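Local coordinates for protein dipeptidase AC. Metallo peptidase. MEROPS family M19 (PDB 3LY0) that probably hydrolyses dipeptides as a zinc-dependent metallodipeptidase, and binds two zinc ions and a phosphinate mimic of L-Ala-D-Ala, at residues Asp149-Phe154 with Arg195-Glu200. Sequence-based numbering, arbitrary orientation.
Sequences DALHLF and RRLVAE
Leu151 makes the apolar part of this contact, reaching from helix 149-157 to two side chains of helix 192-204. Its CG lies anti to the backbone N (chi1 -175°), which turns both methyls toward helix 192-204. Leu151 CD2 touches Glu200 CG at 3.6 Å and Leu197 CD1 at 4.0 Å. Both leucines also touch Leu162 of strand 159-163.

The polar part lies at the more exposed side. Glu200 bends at chi2 (64°) and brings OE1 to the edge of the His152 ring, near its plane. The two side chains meet at about a right angle, with ring and carboxylate planes well apart. Glu200 OE1 is 3.0 Å from His152 CE1. His152 NE2 is farther from Glu200 OE1, at 3.4 Å, and poorly angled, so no hydrogen bond forms. OE1 instead has a salt bridge to Arg203, one turn on in its own helix.

An alanine in place of Glu200 would probably leave Arg203 without this carboxylate and open a gap beside Leu151 CD2.

The segment axes come within 11.4 Å of each other, at 29° between their directions, as neighbouring outer helices of a TIM-barrel-type fold. No hydrogen bond links the segments. Their contact therefore rests on leucine packing and the aliphatic part of Glu200, with a CH-to-carboxylate approach at the partly exposed side.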
ATOM      1  N   ASP A 149      13.878  18.468  -5.838  1.00 11.50           N
ATOM      2  CA  ASP A 149      15.172  17.975  -6.305  1.00 11.52           C
ATOM      3  C   ASP A 149      15.374  16.506  -5.970  1.00 11.41           C
ATOM      4  O   ASP A 149      15.909  15.748  -6.783  1.00 11.80           O
ATOM      5  CB  ASP A 149      16.322  18.776  -5.699  1.00 12.11           C
ATOM      6  CG  ASP A 149      16.613  20.047  -6.454  1.00 17.21           C
ATOM      7  OD1 ASP A 149      15.926  20.333  -7.459  1.00 16.05           O
ATOM      8  OD2 ASP A 149      17.556  20.747  -6.035  1.00 20.31           O
ATOM      9  N   ALA A 150      14.958  16.107  -4.770  1.00 10.40           N
ATOM     10  CA  ALA A 150      15.161  14.723  -4.346  1.00 10.68           C
ATOM     11  C   ALA A 150      14.239  13.742  -5.061  1.00 12.86           C
ATOM     12  O   ALA A 150      14.505  12.553  -5.067  1.00 11.92           O
ATOM     13  CB  ALA A 150      15.039  14.583  -2.841  1.00 12.37           C
ATOM     14  N   LEU A 151      13.141  14.228  -5.640  1.00 10.28           N
ATOM     15  CA  LEU A 151      12.301  13.356  -6.453  1.00  9.83           C
ATOM     16  C   LEU A 151      13.112  12.777  -7.607  1.00 11.12           C
ATOM     17  O   LEU A 151      13.025  11.592  -7.907  1.00 10.88           O
ATOM     18  CB  LEU A 151      11.068  14.105  -6.976  1.00 12.18           C
ATOM     19  CG  LEU A 151      10.048  13.258  -7.745  1.00 12.84           C
ATOM     20  CD1 LEU A 151       9.335  12.332  -6.778  1.00 13.68           C
ATOM     21  CD2 LEU A 151       9.033  14.160  -8.454  1.00 14.10           C
ATOM     22  N   HIS A 152      13.926  13.616  -8.239  1.00 10.94           N
ATOM     23  CA  HIS A 152      14.751  13.153  -9.340  1.00 11.31           C
ATOM     24  C   HIS A 152      15.828  12.199  -8.858  1.00 11.14           C
ATOM     25  O   HIS A 152      16.113  11.200  -9.514  1.00 12.17           O
ATOM     26  CB  HIS A 152      15.343  14.344 -10.093  1.00 11.95           C
ATOM     27  CG  HIS A 152      14.299  15.241 -10.669  1.00 12.53           C
ATOM     28  ND1 HIS A 152      13.766  15.045 -11.924  1.00 14.38           N
ATOM     29  CD2 HIS A 152      13.656  16.312 -10.145  1.00 16.22           C
ATOM     30  CE1 HIS A 152      12.848  15.969 -12.153  1.00 12.99           C
ATOM     31  NE2 HIS A 152      12.767  16.753 -11.095  1.00 16.86           N
ATOM     32  N   LEU A 153      16.415  12.492  -7.702  1.00 11.17           N
ATOM     33  CA  LEU A 153      17.402  11.592  -7.118  1.00 12.52           C
ATOM     34  C   LEU A 153      16.805  10.219  -6.828  1.00 10.54           C
ATOM     35  O   LEU A 153      17.350   9.200  -7.253  1.00 11.79           O
ATOM     36  CB  LEU A 153      17.975  12.175  -5.831  1.00 11.52           C
ATOM     37  CG  LEU A 153      18.858  13.408  -5.992  1.00 11.28           C
ATOM     38  CD1 LEU A 153      19.260  13.907  -4.620  1.00 13.15           C
ATOM     39  CD2 LEU A 153      20.090  13.067  -6.803  1.00 14.44           C
ATOM     40  N   PHE A 154      15.679  10.190  -6.122  1.00 11.49           N
ATOM     41  CA  PHE A 154      15.069   8.911  -5.780  1.00 10.63           C
ATOM     42  C   PHE A 154      14.634   8.158  -7.031  1.00 11.76           C
ATOM     43  O   PHE A 154      14.783   6.946  -7.104  1.00 10.76           O
ATOM     44  CB  PHE A 154      13.908   9.093  -4.786  1.00 11.96           C
ATOM     45  CG  PHE A 154      14.350   9.153  -3.345  1.00 14.06           C
ATOM     46  CD1 PHE A 154      14.628   7.984  -2.645  1.00 15.45           C
ATOM     47  CD2 PHE A 154      14.473  10.370  -2.684  1.00 13.99           C
ATOM     48  CE1 PHE A 154      15.033   8.025  -1.317  1.00 15.78           C
ATOM     49  CE2 PHE A 154      14.880  10.426  -1.353  1.00 15.32           C
ATOM     50  CZ  PHE A 154      15.162   9.244  -0.670  1.00 17.77           C
ATOM     51  N   ARG A 195       0.831  20.267  -5.948  1.00 13.61           N
ATOM     52  CA  ARG A 195       0.409  20.340  -7.335  1.00 13.97           C
ATOM     53  C   ARG A 195       1.611  20.153  -8.261  1.00 13.21           C
ATOM     54  O   ARG A 195       1.534  19.420  -9.245  1.00 14.60           O
ATOM     55  CB  ARG A 195      -0.327  21.663  -7.606  1.00 16.85           C
ATOM     56  CG  ARG A 195      -1.607  21.786  -6.789  1.00 18.67           C
ATOM     57  CD  ARG A 195      -2.522  22.911  -7.268  1.00 24.47           C
ATOM     58  NE  ARG A 195      -2.014  24.242  -6.942  1.00 29.22           N
ATOM     59  CZ  ARG A 195      -2.185  24.852  -5.770  1.00 26.08           C
ATOM     60  NH1 ARG A 195      -2.848  24.251  -4.789  1.00 25.69           N
ATOM     61  NH2 ARG A 195      -1.687  26.069  -5.575  1.00 27.85           N
ATOM     62  N   ARG A 196       2.733  20.797  -7.939  1.00 13.82           N
ATOM     63  CA  ARG A 196       3.951  20.577  -8.713  1.00 14.77           C
ATOM     64  C   ARG A 196       4.438  19.129  -8.636  1.00 12.37           C
ATOM     65  O   ARG A 196       4.926  18.579  -9.625  1.00 13.12           O
ATOM     66  CB  ARG A 196       5.056  21.552  -8.300  1.00 14.85           C
ATOM     67  CG  ARG A 196       4.797  22.983  -8.763  1.00 17.36           C
ATOM     68  CD  ARG A 196       5.969  23.912  -8.446  1.00 20.46           C
ATOM     69  NE  ARG A 196       6.096  24.185  -7.018  1.00 20.05           N
ATOM     70  CZ  ARG A 196       7.032  23.651  -6.241  1.00 19.04           C
ATOM     71  NH1 ARG A 196       7.922  22.812  -6.755  1.00 19.77           N
ATOM     72  NH2 ARG A 196       7.080  23.952  -4.952  1.00 17.12           N
ATOM     73  N   LEU A 197       4.301  18.524  -7.460  1.00 12.95           N
ATOM     74  CA  LEU A 197       4.659  17.116  -7.276  1.00 11.65           C
ATOM     75  C   LEU A 197       3.849  16.181  -8.179  1.00 11.68           C
ATOM     76  O   LEU A 197       4.398  15.257  -8.781  1.00 11.28           O
ATOM     77  CB  LEU A 197       4.513  16.714  -5.809  1.00  9.63           C
ATOM     78  CG  LEU A 197       4.821  15.251  -5.487  1.00 10.01           C
ATOM     79  CD1 LEU A 197       6.307  14.946  -5.667  1.00 12.94           C
ATOM     80  CD2 LEU A 197       4.393  14.950  -4.077  1.00 11.42           C
ATOM     81  N   VAL A 198       2.544  16.424  -8.285  1.00 12.12           N
ATOM     82  CA  VAL A 198       1.718  15.638  -9.193  1.00 12.38           C
ATOM     83  C   VAL A 198       2.219  15.761 -10.628  1.00 12.21           C
ATOM     84  O   VAL A 198       2.387  14.770 -11.325  1.00 12.57           O
ATOM     85  CB  VAL A 198       0.227  16.059  -9.115  1.00 13.65           C
ATOM     86  CG1 VAL A 198      -0.583  15.420 -10.242  1.00 12.78           C
ATOM     87  CG2 VAL A 198      -0.351  15.699  -7.760  1.00 14.98           C
ATOM     88  N   ALA A 199       2.470  16.993 -11.059  1.00 12.70           N
ATOM     89  CA  ALA A 199       2.920  17.230 -12.421  1.00 15.70           C
ATOM     90  C   ALA A 199       4.253  16.535 -12.706  1.00 11.40           C
ATOM     91  O   ALA A 199       4.437  15.949 -13.768  1.00 13.33           O
ATOM     92  CB  ALA A 199       3.026  18.728 -12.689  1.00 15.63           C
ATOM     93  N   GLU A 200       5.172  16.595 -11.742  1.00 13.11           N
ATOM     94  CA  GLU A 200       6.504  16.032 -11.931  1.00 13.06           C
ATOM     95  C   GLU A 200       6.473  14.511 -11.897  1.00 11.36           C
ATOM     96  O   GLU A 200       7.185  13.854 -12.661  1.00 12.90           O
ATOM     97  CB  GLU A 200       7.485  16.569 -10.892  1.00 13.75           C
ATOM     98  CG  GLU A 200       8.935  16.413 -11.298  1.00 14.23           C
ATOM     99  CD  GLU A 200       9.268  17.230 -12.530  1.00 24.39           C
ATOM    100  OE1 GLU A 200      10.166  16.824 -13.293  1.00 32.15           O
ATOM    101  OE2 GLU A 200       8.621  18.280 -12.730  1.00 26.48           O
TER